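Local coordinates for peptidase M16 inactive domain family protein (Pseudomonas fluorescens, PDB 3GWB) that belongs to the M16 peptidase family, matches its so-called inactive domain, and may have hydrolase activity, at residues A130-K133 with N134-A138; A74-Q77 with G78-L82. All blocks are in the same frame, centred on the assembly; numbering follows the deposited sequence.

Both interactions are local, each between side chains and backbone groups along one helix, and they follow each other in the chain: interaction 2 (74-82) closes before interaction 1 (130-138) opens. Their centres are about 24 Å apart and their nearest atoms about 10 Å apart, so they do not touch. Interaction 2 rests on helix 105-120, the helix that precedes helix 126-143, which holds interaction 1. Interaction 1 in turn leans on helix 55-62, and both reach the second subunit. Neither includes a metal ion or a bound ligand. They lie about 23 Å (interaction 1) and 27 Å (interaction 2) from the centre of the chain, measured centre to centre.

Interaction 1. Residues A130-K133 with N134-A138; sequences ARIK and NQMLA
Ile132 meets two side chains of the next helical turn with its two ends. Ile132 CG2 lies 3.9 Å from SE of Met136, a selenomethionine, and the two side chains pass each other at a slant; Ile132 CD1 instead runs alongside the Gln135 amide, 3.7 Å from Gln135 NE2. Gln135 is brought there by a chi1 of 46°, which sets CG between its backbone N and carbonyl carbon and presses it to 3.0 Å from Ile132 O. Ile132 O also accepts Met136 N at 2.9 Å. Lys133 contributes chiefly through its backbone: Leu137 N donates to Lys133 O at 2.8 Å. Leu137 CG is close to the same oxygen, while the extended lysine chain leads away and hydrogen-bonds through NZ to Ile179 O and Pro177 O. Shortening Ile132 to alanine is likely to leave the selenium and the Gln135 amide without their apolar neighbour and to open a gap toward Leu58 and Met62 of helix 55-62. Asn134 turns outward: its ND2 donates to Tyr297 O of the second subunit and its OD1 accepts Arg290 NH2 of that same subunit. The helix thus divides its work, with apolar groups packed against its own chain and polar ends bonding to a loop and to the partner subunit.

Interaction 2. Residues A74-Q77 with G78-L82; sequences AIAQ and GFEGL
Ile75, with chi1 at -65°, holds CG1 beside its own backbone N and thereby swings the CG2 methyl to the carbonyl side, where the ring of Phe79 waits one turn on. Phe79 has a similar first torsion, chi1 -73°, which lays CG opposite its carbonyl carbon and tips the ring back along the helix. The two side chains therefore run side by side and point the same way, and they meet where Ile75 CG2 comes to 3.6 Å from Phe79 CE2. Beneath this apolar pair the backbone keeps its helical bonding: Phe79 N donates to Ile75 O at 3.1 Å, almost in line with the C=O bond. Ile75 abuts Val118 and Phe79 abuts Leu114, so the pair turns toward helix 105-120.

Next to this pair the contact turns polar. Glu80 N reaches Ala76 O at 3.1 Å with a nearly straight N-H...O angle of 171°. A water gives a second hydrogen bond to that carbonyl, 2.9 Å from Ala76 O, and also donates to Glu80 OE2 at 3.2 Å. One oxygen thus accepts two donors, and the water ties the carboxylate to the turn before it; the extended glutamate chain also packs on Ser364 of the second subunit. The bonding continues with Gly78 N to Ala74 O, 2.9 Å, and with Gly81 N to Gln77 O, 2.8 Å. Farther back, Asp71 OD1 accepts Ala74 N.

Taken together, Ile75 and Phe79 give this part of helix 72-80 an apolar side that joins it to helix 105-120, whereas the exposed Glu80 carboxylate, probably charged, and the water it shares with Ala76 O lie on a neighbouring, solvent-accessible side.

Interaction 1. Residues A130-K133 with N134-A138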
loop_
_atom_site.group_PDB
_atom_site.type_symbol
_atom_site.label_atom_id
_atom_site.label_comp_id
_atom_site.label_asym_id
_atom_site.label_seq_id
_atom_site.Cartn_x
_atom_site.Cartn_y
_atom_site.Cartn_z
ATOM N N ALA A 130 -0.330 4.600 22.215
ATOM C CA ALA A 130 1.112 4.511 22.366
ATOM C C ALA A 130 1.688 3.840 21.123
ATOM O O ALA A 130 2.725 4.249 20.611
ATOM C CB ALA A 130 1.452 3.706 23.615
ATOM N N ARG A 131 0.998 2.818 20.631
ATOM C CA ARG A 131 1.457 2.100 19.449
ATOM C C ARG A 131 1.433 3.000 18.214
ATOM O O ARG A 131 2.366 2.988 17.413
ATOM C CB ARG A 131 0.581 0.875 19.197
ATOM C CG ARG A 131 1.202 -0.129 18.253
ATOM C CD ARG A 131 0.202 -1.188 17.814
ATOM N NE ARG A 131 -0.695 -0.694 16.771
ATOM C CZ ARG A 131 -2.012 -0.556 16.907
ATOM N NH1 ARG A 131 -2.607 -0.875 18.055
ATOM N NH2 ARG A 131 -2.737 -0.106 15.888
ATOM N N ILE A 132 0.360 3.774 18.065
ATOM C CA ILE A 132 0.220 4.673 16.924
ATOM C C ILE A 132 1.231 5.810 16.975
ATOM O O ILE A 132 1.845 6.138 15.957
ATOM C CB ILE A 132 -1.205 5.276 16.847
ATOM C CG1 ILE A 132 -2.241 4.152 16.806
ATOM C CG2 ILE A 132 -1.350 6.133 15.594
ATOM C CD1 ILE A 132 -2.051 3.188 15.665
ATOM N N LYS A 133 1.403 6.415 18.150
ATOM C CA LYS A 133 2.368 7.503 18.294
ATOM C C LYS A 133 3.763 6.999 17.966
ATOM O O LYS A 133 4.552 7.712 17.349
ATOM C CB LYS A 133 2.381 8.065 19.716
ATOM C CG LYS A 133 1.127 8.816 20.121
ATOM C CD LYS A 133 1.375 9.577 21.415
ATOM C CE LYS A 133 0.152 10.350 21.863
ATOM N NZ LYS A 133 0.450 11.176 23.061
ATOM N N ASN A 134 4.064 5.771 18.386
ATOM C CA ASN A 134 5.375 5.169 18.138
ATOM C C ASN A 134 5.634 5.015 16.641
ATOM O O ASN A 134 6.739 5.285 16.167
ATOM C CB ASN A 134 5.477 3.797 18.815
ATOM C CG ASN A 134 6.888 3.224 18.767
ATOM O OD1 ASN A 134 7.775 3.666 19.499
ATOM N ND2 ASN A 134 7.104 2.248 17.892
ATOM N N GLN A 135 4.624 4.585 15.890
ATOM C CA GLN A 135 4.807 4.426 14.457
ATOM C C GLN A 135 4.784 5.767 13.726
ATOM O O GLN A 135 5.376 5.901 12.654
ATOM C CB GLN A 135 3.778 3.450 13.876
ATOM C CG GLN A 135 2.352 3.648 14.325
ATOM C CD GLN A 135 1.443 2.522 13.846
ATOM O OE1 GLN A 135 1.608 1.362 14.237
ATOM N NE2 GLN A 135 0.482 2.860 12.991
HETATM N N MSE A 136 4.125 6.767 14.308
HETATM C CA MSE A 136 4.094 8.096 13.698
HETATM C C MSE A 136 5.457 8.748 13.933
HETATM O O MSE A 136 5.991 9.431 13.061
HETATM C CB MSE A 136 2.991 8.966 14.313
HETATM C CG MSE A 136 1.573 8.596 13.875
HETATM SE SE MSE A 136 0.287 9.600 14.684
HETATM C CE MSE A 136 0.157 11.014 13.565
ATOM N N LEU A 137 6.014 8.537 15.123
ATOM C CA LEU A 137 7.325 9.090 15.445
ATOM C C LEU A 137 8.363 8.435 14.544
ATOM O O LEU A 137 9.280 9.092 14.057
ATOM C CB LEU A 137 7.671 8.832 16.913
ATOM C CG LEU A 137 6.845 9.613 17.934
ATOM C CD1 LEU A 137 7.262 9.217 19.339
ATOM C CD2 LEU A 137 7.045 11.101 17.718
ATOM N N ALA A 138 8.220 7.133 14.327
ATOM C CA ALA A 138 9.146 6.414 13.459
ATOM C C ALA A 138 8.996 6.978 12.050
ATOM O O ALA A 138 9.977 7.119 11.310
ATOM C CB ALA A 138 8.825 4.927 13.465
#

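Interaction 2. Residues A74-Q77 with G78-L82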
loop_
_atom_site.group_PDB
_atom_site.type_symbol
_atom_site.label_atom_id
_atom_site.label_comp_id
_atom_site.label_asym_id
_atom_site.label_seq_id
_atom_site.Cartn_x
_atom_site.Cartn_y
_atom_site.Cartn_z
ATOM N N ALA A 74 -10.442 -7.613 17.914
ATOM C CA ALA A 74 -11.832 -8.051 17.986
ATOM C C ALA A 74 -12.675 -7.326 16.934
ATOM O O ALA A 74 -13.505 -7.938 16.255
ATOM C CB ALA A 74 -12.389 -7.786 19.374
ATOM N N ILE A 75 -12.462 -6.022 16.802
ATOM C CA ILE A 75 -13.204 -5.235 15.824
ATOM C C ILE A 75 -12.874 -5.720 14.408
ATOM O O ILE A 75 -13.764 -5.919 13.578
ATOM C CB ILE A 75 -12.854 -3.740 15.971
ATOM C CG1 ILE A 75 -13.336 -3.237 17.332
ATOM C CG2 ILE A 75 -13.484 -2.924 14.835
ATOM C CD1 ILE A 75 -12.818 -1.849 17.691
ATOM N N ALA A 76 -11.591 -5.935 14.142
ATOM C CA ALA A 76 -11.158 -6.393 12.829
ATOM C C ALA A 76 -11.796 -7.730 12.442
ATOM O O ALA A 76 -12.274 -7.898 11.319
ATOM C CB ALA A 76 -9.649 -6.512 12.804
ATOM N N GLN A 77 -11.804 -8.679 13.373
ATOM C CA GLN A 77 -12.375 -9.984 13.094
ATOM C C GLN A 77 -13.876 -9.834 12.934
ATOM O O GLN A 77 -14.504 -10.545 12.149
ATOM C CB GLN A 77 -12.054 -10.963 14.227
ATOM C CG GLN A 77 -10.569 -11.089 14.509
ATOM C CD GLN A 77 -10.200 -12.429 15.112
ATOM O OE1 GLN A 77 -10.819 -12.882 16.079
ATOM N NE2 GLN A 77 -9.180 -13.073 14.547
ATOM N N GLY A 78 -14.442 -8.891 13.679
ATOM C CA GLY A 78 -15.865 -8.647 13.598
ATOM C C GLY A 78 -16.309 -8.318 12.184
ATOM O O GLY A 78 -17.288 -8.876 11.694
ATOM N N PHE A 79 -15.600 -7.406 11.522
ATOM C CA PHE A 79 -15.960 -7.034 10.161
ATOM C C PHE A 79 -15.672 -8.203 9.215
ATOM O O PHE A 79 -16.516 -8.581 8.397
ATOM C CB PHE A 79 -15.177 -5.791 9.710
ATOM C CG PHE A 79 -15.636 -4.501 10.353
ATOM C CD1 PHE A 79 -16.957 -4.074 10.229
ATOM C CD2 PHE A 79 -14.735 -3.694 11.051
ATOM C CE1 PHE A 79 -17.378 -2.858 10.794
ATOM C CE2 PHE A 79 -15.143 -2.478 11.620
ATOM C CZ PHE A 79 -16.466 -2.060 11.491
ATOM N N GLU A 80 -14.482 -8.783 9.339
ATOM C CA GLU A 80 -14.087 -9.905 8.483
ATOM C C GLU A 80 -15.069 -11.069 8.504
ATOM O O GLU A 80 -15.378 -11.648 7.459
ATOM C CB GLU A 80 -12.702 -10.425 8.887
ATOM C CG GLU A 80 -11.533 -9.636 8.330
ATOM C CD GLU A 80 -10.198 -10.143 8.856
ATOM O OE1 GLU A 80 -9.912 -11.353 8.698
ATOM O OE2 GLU A 80 -9.437 -9.331 9.431
ATOM N N GLY A 81 -15.553 -11.419 9.690
ATOM C CA GLY A 81 -16.480 -12.530 9.803
ATOM C C GLY A 81 -17.813 -12.269 9.124
ATOM O O GLY A 81 -18.594 -13.192 8.891
ATOM N N LEU A 82 -18.068 -11.008 8.800
ATOM C CA LEU A 82 -19.315 -10.609 8.156
ATOM C C LEU A 82 -19.128 -10.326 6.667
ATOM O O LEU A 82 -20.087 -10.013 5.954
ATOM C CB LEU A 82 -19.870 -9.362 8.853
ATOM C CG LEU A 82 -20.273 -9.566 10.319
ATOM C CD1 LEU A 82 -20.625 -8.232 10.966
ATOM C CD2 LEU A 82 -21.458 -10.529 10.382
HETATM O O HOH W 1 -11.004 -6.603 9.064
#